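Local coordinates for ribose 5-phosphate isomerase B (Anaplasma phagocytophilum, PDB 4EM8), which probably interconverts ribose 5-phosphate and ribulose 5-phosphate, at residues 9-23 with 35-48. Numbering follows the deposited sequence.
Sequences RVFLSSDHAGVELRL and EVFDCGCDPKEHSV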
loop_
_atom_site.group_PDB
_atom_site.type_symbol
_atom_site.label_atom_id
_atom_site.label_comp_id
_atom_site.label_asym_id
_atom_site.label_seq_id
_atom_site.Cartn_x
_atom_site.Cartn_y
_atom_site.Cartn_z
ATOM N N ARG A 9 6.717 -16.507 13.894
ATOM C CA ARG A 9 6.932 -15.350 14.731
ATOM C C ARG A 9 6.241 -14.157 14.062
ATOM O O ARG A 9 6.445 -13.921 12.872
ATOM C CB ARG A 9 8.432 -15.053 14.875
ATOM C CG ARG A 9 9.220 -16.107 15.641
ATOM C CD ARG A 9 10.718 -16.076 15.332
ATOM N NE ARG A 9 11.290 -14.745 15.535
ATOM C CZ ARG A 9 11.542 -14.199 16.724
ATOM N NH1 ARG A 9 11.286 -14.865 17.853
ATOM N NH2 ARG A 9 12.071 -12.977 16.790
ATOM N N VAL A 10 5.451 -13.418 14.833
ATOM C CA VAL A 10 4.781 -12.239 14.326
ATOM C C VAL A 10 4.836 -11.110 15.350
ATOM O O VAL A 10 4.627 -11.321 16.551
ATOM C CB VAL A 10 3.308 -12.569 13.960
ATOM C CG1 VAL A 10 2.588 -11.354 13.371
ATOM C CG2 VAL A 10 3.277 -13.713 12.957
ATOM N N PHE A 11 5.126 -9.916 14.854
ATOM C CA PHE A 11 5.058 -8.701 15.640
ATOM C C PHE A 11 3.857 -7.859 15.177
ATOM O O PHE A 11 3.667 -7.568 13.963
ATOM C CB PHE A 11 6.383 -7.913 15.522
ATOM C CG PHE A 11 7.583 -8.644 16.076
ATOM C CD1 PHE A 11 8.180 -9.685 15.364
ATOM C CD2 PHE A 11 8.148 -8.269 17.315
ATOM C CE1 PHE A 11 9.280 -10.368 15.893
ATOM C CE2 PHE A 11 9.259 -8.937 17.842
ATOM C CZ PHE A 11 9.831 -9.985 17.127
ATOM N N LEU A 12 3.051 -7.429 16.141
ATOM C CA LEU A 12 1.817 -6.719 15.820
ATOM C C LEU A 12 1.768 -5.370 16.488
ATOM O O LEU A 12 2.164 -5.239 17.648
ATOM C CB LEU A 12 0.618 -7.528 16.278
ATOM C CG LEU A 12 0.411 -8.912 15.628
ATOM C CD1 LEU A 12 0.894 -10.038 16.556
ATOM C CD2 LEU A 12 -1.060 -9.132 15.263
ATOM N N SER A 13 1.274 -4.367 15.770
ATOM C CA SER A 13 0.998 -3.090 16.389
ATOM C C SER A 13 -0.187 -2.384 15.778
ATOM O O SER A 13 -0.609 -2.680 14.656
ATOM C CB SER A 13 2.236 -2.166 16.385
ATOM O OG SER A 13 2.391 -1.521 15.155
ATOM N N SER A 14 -0.707 -1.429 16.546
ATOM C CA SER A 14 -1.760 -0.576 16.099
ATOM C C SER A 14 -1.772 0.789 16.767
ATOM O O SER A 14 -1.049 1.075 17.758
ATOM C CB SER A 14 -3.123 -1.252 16.365
ATOM O OG SER A 14 -3.459 -1.153 17.743
ATOM N N ASP A 15 -2.598 1.646 16.178
ATOM C CA ASP A 15 -3.020 2.859 16.835
ATOM C C ASP A 15 -4.304 2.532 17.599
ATOM O O ASP A 15 -4.696 1.358 17.737
ATOM C CB ASP A 15 -3.132 4.052 15.849
ATOM C CG ASP A 15 -4.300 3.959 14.910
ATOM O OD1 ASP A 15 -5.067 2.989 14.970
ATOM O OD2 ASP A 15 -4.447 4.885 14.076
ATOM N N HIS A 16 -4.938 3.555 18.136
ATOM C CA HIS A 16 -6.091 3.340 18.999
ATOM C C HIS A 16 -7.216 2.668 18.261
ATOM O O HIS A 16 -7.945 1.891 18.854
ATOM C CB HIS A 16 -6.580 4.677 19.541
ATOM C CG HIS A 16 -6.751 5.705 18.478
ATOM N ND1 HIS A 16 -5.707 6.322 17.894
ATOM C CD2 HIS A 16 -7.896 6.200 17.865
ATOM C CE1 HIS A 16 -6.159 7.193 16.973
ATOM N NE2 HIS A 16 -7.495 7.111 16.947
ATOM N N ALA A 17 -7.364 2.960 16.963
ATOM C CA ALA A 17 -8.472 2.402 16.162
ATOM C C ALA A 17 -8.338 0.887 16.023
ATOM O O ALA A 17 -9.330 0.156 15.963
ATOM C CB ALA A 17 -8.506 3.049 14.766
ATOM N N GLY A 18 -7.093 0.425 16.001
ATOM C CA GLY A 18 -6.770 -0.970 15.728
ATOM C C GLY A 18 -6.618 -1.901 16.909
ATOM O O GLY A 18 -6.350 -3.081 16.706
ATOM N N VAL A 19 -6.788 -1.400 18.132
ATOM C CA VAL A 19 -6.492 -2.194 19.357
ATOM C C VAL A 19 -7.311 -3.478 19.435
ATOM O O VAL A 19 -6.753 -4.573 19.609
ATOM C CB VAL A 19 -6.675 -1.354 20.642
ATOM C CG1 VAL A 19 -6.617 -2.236 21.882
ATOM C CG2 VAL A 19 -5.639 -0.214 20.706
ATOM N N GLU A 20 -8.627 -3.366 19.281
ATOM C CA GLU A 20 -9.508 -4.527 19.378
ATOM C C GLU A 20 -9.150 -5.605 18.330
ATOM O O GLU A 20 -9.009 -6.769 18.669
ATOM C CB GLU A 20 -10.977 -4.081 19.261
ATOM C CG GLU A 20 -11.998 -5.202 19.168
ATOM C CD GLU A 20 -13.445 -4.721 19.326
ATOM O OE1 GLU A 20 -13.665 -3.508 19.583
ATOM O OE2 GLU A 20 -14.368 -5.576 19.204
ATOM N N LEU A 21 -8.954 -5.215 17.074
ATOM C CA LEU A 21 -8.582 -6.186 16.069
ATOM C C LEU A 21 -7.196 -6.781 16.357
ATOM O O LEU A 21 -6.969 -7.983 16.163
ATOM C CB LEU A 21 -8.597 -5.542 14.687
ATOM C CG LEU A 21 -8.316 -6.453 13.496
ATOM C CD1 LEU A 21 -9.320 -7.620 13.446
ATOM C CD2 LEU A 21 -8.295 -5.635 12.205
ATOM N N ARG A 22 -6.253 -5.927 16.772
ATOM C CA ARG A 22 -4.916 -6.381 17.101
ATOM C C ARG A 22 -4.925 -7.492 18.172
ATOM O O ARG A 22 -4.165 -8.471 18.092
ATOM C CB ARG A 22 -4.050 -5.194 17.552
ATOM C CG ARG A 22 -2.596 -5.574 17.718
ATOM C CD ARG A 22 -1.756 -4.500 18.378
ATOM N NE ARG A 22 -1.805 -4.544 19.824
ATOM C CZ ARG A 22 -2.070 -3.523 20.636
ATOM N NH1 ARG A 22 -2.010 -3.714 21.955
ATOM N NH2 ARG A 22 -2.359 -2.307 20.178
ATOM N N LEU A 23 -5.761 -7.336 19.175
ATOM C CA LEU A 23 -5.788 -8.297 20.286
ATOM C C LEU A 23 -6.492 -9.594 19.832
ATOM O O LEU A 23 -6.054 -10.698 20.186
ATOM C CB LEU A 23 -6.457 -7.689 21.526
ATOM C CG LEU A 23 -5.762 -6.496 22.218
ATOM C CD1 LEU A 23 -6.627 -5.983 23.375
ATOM C CD2 LEU A 23 -4.345 -6.809 22.706
ATOM N N GLU A 35 4.815 -17.623 17.940
ATOM C CA GLU A 35 5.304 -16.652 18.897
ATOM C C GLU A 35 4.740 -15.309 18.493
ATOM O O GLU A 35 4.922 -14.882 17.359
ATOM C CB GLU A 35 6.806 -16.520 18.846
ATOM C CG GLU A 35 7.587 -17.624 19.497
ATOM C CD GLU A 35 8.977 -17.135 19.838
ATOM O OE1 GLU A 35 9.850 -17.138 18.932
ATOM O OE2 GLU A 35 9.177 -16.726 21.005
ATOM N N VAL A 36 4.090 -14.634 19.427
ATOM C CA VAL A 36 3.384 -13.399 19.127
ATOM C C VAL A 36 3.869 -12.255 20.006
ATOM O O VAL A 36 3.907 -12.372 21.232
ATOM C CB VAL A 36 1.858 -13.598 19.306
ATOM C CG1 VAL A 36 1.130 -12.266 19.236
ATOM C CG2 VAL A 36 1.333 -14.562 18.249
ATOM N N PHE A 37 4.224 -11.140 19.382
ATOM C CA PHE A 37 4.848 -10.034 20.106
ATOM C C PHE A 37 4.009 -8.758 19.925
ATOM O O PHE A 37 3.908 -8.223 18.811
ATOM C CB PHE A 37 6.282 -9.847 19.620
ATOM C CG PHE A 37 7.173 -11.029 19.907
ATOM C CD1 PHE A 37 7.892 -11.106 21.101
ATOM C CD2 PHE A 37 7.294 -12.073 18.985
ATOM C CE1 PHE A 37 8.711 -12.199 21.369
ATOM C CE2 PHE A 37 8.108 -13.170 19.249
ATOM C CZ PHE A 37 8.814 -13.233 20.444
ATOM N N ASP A 38 3.390 -8.312 21.014
ATOM C CA ASP A 38 2.526 -7.108 21.037
ATOM C C ASP A 38 3.411 -5.886 21.171
ATOM O O ASP A 38 4.114 -5.762 22.169
ATOM C CB ASP A 38 1.562 -7.185 22.237
ATOM C CG ASP A 38 0.571 -6.012 22.303
ATOM O OD1 ASP A 38 0.874 -4.910 21.829
ATOM O OD2 ASP A 38 -0.513 -6.186 22.888
ATOM N N CYS A 39 3.394 -4.998 20.175
ATOM C CA CYS A 39 4.214 -3.773 20.197
ATOM C C CYS A 39 3.404 -2.477 20.377
ATOM O O CYS A 39 3.811 -1.400 19.932
ATOM C CB CYS A 39 5.037 -3.693 18.921
ATOM S SG CYS A 39 6.102 -5.135 18.698
ATOM N N GLY A 40 2.250 -2.590 21.018
ATOM C CA GLY A 40 1.424 -1.423 21.338
ATOM C C GLY A 40 0.543 -1.026 20.148
ATOM O O GLY A 40 0.626 -1.644 19.105
ATOM N N CYS A 41 -0.278 0.015 20.283
ATOM C CA CYS A 41 -0.289 0.897 21.478
ATOM C C CYS A 41 -0.994 0.270 22.664
ATOM O O CYS A 41 -1.732 -0.708 22.538
ATOM C CB CYS A 41 -0.975 2.213 21.155
ATOM S SG CYS A 41 -2.719 2.003 20.711
ATOM N N ASP A 42 -0.778 0.862 23.821
ATOM C CA ASP A 42 -1.413 0.420 25.051
ATOM C C ASP A 42 -2.922 0.565 24.841
ATOM O O ASP A 42 -3.374 1.618 24.386
ATOM C CB ASP A 42 -0.921 1.326 26.180
ATOM C CG ASP A 42 -1.428 0.923 27.557
ATOM O OD1 ASP A 42 -2.576 0.473 27.728
ATOM O OD2 ASP A 42 -0.649 1.124 28.506
ATOM N N PRO A 43 -3.704 -0.476 25.158
ATOM C CA PRO A 43 -5.172 -0.358 25.008
ATOM C C PRO A 43 -5.819 0.799 25.779
ATOM O O PRO A 43 -6.852 1.290 25.359
ATOM C CB PRO A 43 -5.700 -1.700 25.526
ATOM C CG PRO A 43 -4.552 -2.647 25.380
ATOM C CD PRO A 43 -3.291 -1.833 25.551
ATOM N N LYS A 44 -5.207 1.235 26.876
ATOM C CA LYS A 44 -5.676 2.413 27.633
ATOM C C LYS A 44 -5.610 3.719 26.816
ATOM O O LYS A 44 -6.211 4.710 27.195
ATOM C CB LYS A 44 -4.867 2.569 28.937
ATOM N N GLU A 45 -4.863 3.721 25.713
ATOM C CA GLU A 45 -4.683 4.925 24.898
ATOM C C GLU A 45 -5.858 5.090 23.938
ATOM O O GLU A 45 -6.104 4.218 23.083
ATOM C CB GLU A 45 -3.368 4.861 24.087
ATOM C CG GLU A 45 -2.072 4.997 24.888
ATOM C CD GLU A 45 -1.853 6.399 25.437
ATOM O OE1 GLU A 45 -1.826 7.360 24.639
ATOM O OE2 GLU A 45 -1.705 6.542 26.677
ATOM N N HIS A 46 -6.541 6.224 24.040
ATOM C CA HIS A 46 -7.708 6.506 23.191
ATOM C C HIS A 46 -7.406 7.325 21.950
ATOM O O HIS A 46 -8.218 7.356 21.037
ATOM C CB HIS A 46 -8.837 7.115 24.029
ATOM C CG HIS A 46 -9.583 6.092 24.876
ATOM N ND1 HIS A 46 -8.970 5.003 25.426
ATOM C CD2 HIS A 46 -10.924 6.030 25.270
ATOM C CE1 HIS A 46 -9.879 4.284 26.127
ATOM N NE2 HIS A 46 -11.073 4.915 26.034
ATOM N N SER A 47 -6.252 7.988 21.895
ATOM C CA SER A 47 -5.760 8.581 20.649
ATOM C C SER A 47 -4.229 8.608 20.548
ATOM O O SER A 47 -3.572 9.249 21.352
ATOM C CB SER A 47 -6.302 10.005 20.461
ATOM O OG SER A 47 -5.989 10.434 19.147
ATOM N N VAL A 48 -3.662 7.909 19.554
ATOM C CA VAL A 48 -2.234 7.996 19.237
ATOM C C VAL A 48 -2.029 8.157 17.724
ATOM O O VAL A 48 -2.988 8.137 16.978
ATOM C CB VAL A 48 -1.454 6.743 19.720
ATOM C CG1 VAL A 48 -1.448 6.669 21.246
ATOM C CG2 VAL A 48 -2.025 5.479 19.070
HETATM O O HOH W 1 -3.342 7.411 14.399
HETATM O O HOH W 2 -8.379 1.945 21.740
#
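Cys41 O is gripped by the guanidinium of Arg22. Arg22 NH2 meets Cys41 O in the carbonyl plane, on a lone pair, at 2.9 Å, and NH1 adds a weak second bond. Arg22 NH1 also forms a salt bridge to Asp38 OD2 (3.0 Å), arriving on the syn side of the carboxylate. Asp38 OD1 accepts from Gly40 N in an Asx turn. A further bond, from Arg22 NH2 to Ser14 OG, helps fix the rotation of the guanidinium, and Gly40 packs over one of its faces. The Arg22 chain runs out extended, with CG opposite the backbone N, then turns at chi3 (85°) to lay the guanidinium against Gly40 and Cys41. The peptide before Cys41 is cis, and Cys41 N bonds Ser14 O at 2.8 Å. Ser14 N bonds Gly40 O.

Strands 9-14 and 35-38 run parallel, joined by bonds such as Leu12 N to Phe37 O (2.9 Å). On one face, the Phe11 and Phe37 rings form an offset stack, with centroids 4.6 Å apart and planes at 14°. Cys39 SG sits at the edge of the Phe11 ring. Beside the stack, Arg9 NH1 bridges to Glu35 OE1 from above the carboxylate plane, while Arg9 NE bonds Ser65. On the other face, Leu12 CD1 presses on Val36 CG1 at 3.5 Å, beneath helix 19-31.

Further on, Ser47 CA lies over one face of the His16 ring. Ser47 OG bonds Arg138 of the second subunit. A water links Asp15 OD2 to Val48 O. Asp15 and His16 are predicted to bind ribulose 5-phosphate. They follow the first strand of a beta-alpha-beta unit whose second strand, 35-38, is outermost in this chain's parallel sheet, a placement typical of Rossmann-like alpha/beta folds.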